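Local coordinates for protein GH61E (Thielavia terrestris, PDB 3EJA), which acts as a lytic polysaccharide monooxygenase, oxidatively cleaving glycosidic bonds in crystalline and amorphous polysaccharides at an active-site copper, at residues A[74-79]-A[159-164]. Numbering follows the deposited sequence.
Sequences FYMARV and LSVTGG. With SO4 (sulfate ion), chain G.
Arg78 NH1 donates a hydrogen bond to O2 of a sulfate ion, probably from the crystallisation liquor, at 2.9 Å and an N-H...O angle of 147°. The oxygen lies at the edge of the guanidinium, in its plane. CG stands anti to the backbone N (chi1 -169°), and the chain runs extended to NE, carrying the guanidinium away from the backbone to the sulfate and Asp81. Asp81 N also binds the sulfate. NH2 makes a salt bridge to Asp81 OD1 and a hydrogen bond to Ser129 O; Ser129 OG in turn accepts from Gly164 N, so one serine ties both segments.

Well away from the guanidinium, 74-79 and 159-164 meet through methyl groups. Met76 CE lies 4.1 Å from Leu159 CD2 and 4.3 Å from Val161 CG2, while those two methyls are 4.5 Å from each other, closing a small apolar triangle. The methionine and leucine side chains cross at about a right angle. Strand 130-140 lies between strands 72-78 and 151-162 in the mixed sheet of this AA9 beta sandwich, a fibronectin type III-like fold. Both flanking strands run antiparallel to it, so they share the same sense, though the twist of the sheet splays these segments, and Met76 CA and Leu159 CA are 9.5 Å apart. A turn about the CG-SD bond (chi3 81°) swings CE toward Leu159 and Val161, and Met76 also touches Leu134 of the middle strand. Met76 packs as well against Phe96 and Val98 of strand 96-100, on the other side of strand 72-78, while Val161 rests on Thr52 of strand 50-53.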
loop_
_atom_site.group_PDB
_atom_site.type_symbol
_atom_site.label_atom_id
_atom_site.label_comp_id
_atom_site.label_asym_id
_atom_site.label_seq_id
_atom_site.Cartn_x
_atom_site.Cartn_y
_atom_site.Cartn_z
ATOM N N PHE A 74 -3.720 -1.183 -1.548
ATOM C CA PHE A 74 -3.640 -1.119 -0.082
ATOM C C PHE A 74 -3.651 -2.525 0.509
ATOM O O PHE A 74 -4.395 -3.389 0.047
ATOM C CB PHE A 74 -4.785 -0.271 0.512
ATOM C CG PHE A 74 -4.717 1.182 0.126
ATOM C CD1 PHE A 74 -3.900 2.066 0.828
ATOM C CD2 PHE A 74 -5.446 1.659 -0.967
ATOM C CE1 PHE A 74 -3.814 3.411 0.465
ATOM C CE2 PHE A 74 -5.360 2.996 -1.348
ATOM C CZ PHE A 74 -4.545 3.877 -0.633
ATOM N N TYR A 75 -2.810 -2.744 1.521
ATOM C CA TYR A 75 -2.776 -4.007 2.246
ATOM C C TYR A 75 -2.943 -3.747 3.743
ATOM O O TYR A 75 -2.709 -2.641 4.220
ATOM C CB TYR A 75 -1.438 -4.720 2.047
ATOM C CG TYR A 75 -1.098 -5.217 0.653
ATOM C CD1 TYR A 75 -0.764 -4.325 -0.380
ATOM C CD2 TYR A 75 -1.041 -6.582 0.391
ATOM C CE1 TYR A 75 -0.403 -4.798 -1.665
ATOM C CE2 TYR A 75 -0.687 -7.068 -0.877
ATOM C CZ TYR A 75 -0.369 -6.178 -1.892
ATOM O OH TYR A 75 -0.009 -6.687 -3.118
ATOM N N MET A 76 -3.342 -4.780 4.477
ATOM C CA MET A 76 -3.435 -4.718 5.933
ATOM C C MET A 76 -2.764 -5.935 6.573
ATOM O O MET A 76 -2.637 -6.981 5.939
ATOM C CB MET A 76 -4.899 -4.643 6.376
ATOM C CG MET A 76 -5.608 -3.342 5.990
ATOM S SD MET A 76 -7.352 -3.363 6.437
ATOM C CE MET A 76 -7.241 -2.954 8.196
ATOM N N ALA A 77 -2.343 -5.776 7.825
ATOM C CA ALA A 77 -1.794 -6.869 8.630
ATOM C C ALA A 77 -2.209 -6.685 10.086
ATOM O O ALA A 77 -2.081 -5.587 10.642
ATOM C CB ALA A 77 -0.273 -6.920 8.512
ATOM N N ARG A 78 -2.684 -7.770 10.700
ATOM C CA ARG A 78 -3.210 -7.731 12.058
ATOM C C ARG A 78 -2.148 -7.987 13.129
ATOM O O ARG A 78 -1.457 -9.002 13.097
ATOM C CB ARG A 78 -4.348 -8.745 12.223
ATOM C CG ARG A 78 -5.096 -8.557 13.533
ATOM C CD ARG A 78 -6.283 -9.498 13.651
ATOM N NE ARG A 78 -6.993 -9.240 14.905
ATOM C CZ ARG A 78 -6.659 -9.754 16.089
ATOM N NH1 ARG A 78 -5.616 -10.576 16.208
ATOM N NH2 ARG A 78 -7.377 -9.445 17.163
ATOM N N VAL A 79 -2.025 -7.044 14.063
ATOM C CA VAL A 79 -1.185 -7.200 15.252
ATOM C C VAL A 79 -1.822 -8.279 16.143
ATOM O O VAL A 79 -3.021 -8.212 16.420
ATOM C CB VAL A 79 -1.103 -5.869 16.049
ATOM C CG1 VAL A 79 -0.170 -5.998 17.258
ATOM C CG2 VAL A 79 -0.671 -4.700 15.147
ATOM N N LEU A 159 -3.635 1.504 12.837
ATOM C CA LEU A 159 -5.092 1.472 13.011
ATOM C C LEU A 159 -5.517 0.658 14.234
ATOM O O LEU A 159 -4.874 -0.335 14.590
ATOM C CB LEU A 159 -5.754 0.864 11.761
ATOM C CG LEU A 159 -6.203 1.774 10.605
ATOM C CD1 LEU A 159 -5.135 2.773 10.204
ATOM C CD2 LEU A 159 -6.672 0.949 9.392
ATOM N N SER A 160 -6.606 1.097 14.862
ATOM C CA SER A 160 -7.348 0.274 15.804
ATOM C C SER A 160 -8.739 0.031 15.226
ATOM O O SER A 160 -9.551 0.956 15.141
ATOM C CB SER A 160 -7.441 0.957 17.172
ATOM O OG SER A 160 -8.210 0.173 18.058
ATOM N N VAL A 161 -8.996 -1.213 14.825
ATOM C CA VAL A 161 -10.246 -1.607 14.185
ATOM C C VAL A 161 -11.185 -2.273 15.195
ATOM O O VAL A 161 -10.809 -3.234 15.870
ATOM C CB VAL A 161 -9.991 -2.549 12.973
ATOM C CG1 VAL A 161 -11.305 -3.020 12.345
ATOM C CG2 VAL A 161 -9.118 -1.850 11.932
ATOM N N THR A 162 -12.403 -1.746 15.296
ATOM C CA THR A 162 -13.416 -2.302 16.192
ATOM C C THR A 162 -14.636 -2.761 15.396
ATOM O O THR A 162 -14.795 -2.401 14.233
ATOM C CB THR A 162 -13.852 -1.276 17.270
ATOM O OG1 THR A 162 -14.369 -0.102 16.632
ATOM C CG2 THR A 162 -12.667 -0.882 18.150
ATOM N N GLY A 163 -15.483 -3.570 16.030
ATOM C CA GLY A 163 -16.733 -4.027 15.431
ATOM C C GLY A 163 -16.555 -4.963 14.253
ATOM O O GLY A 163 -17.348 -4.938 13.307
ATOM N N GLY A 164 -15.516 -5.794 14.318
ATOM C CA GLY A 164 -15.189 -6.711 13.227
ATOM C C GLY A 164 -15.947 -8.023 13.272
ATOM O O GLY A 164 -16.850 -8.205 14.088
HETATM S S SO4 G . -3.867 -13.652 17.662
HETATM O O1 SO4 G . -3.074 -13.461 16.450
HETATM O O2 SO4 G . -4.338 -12.365 18.160
HETATM O O3 SO4 G . -5.014 -14.499 17.340
HETATM O O4 SO4 G . -3.046 -14.296 18.685
#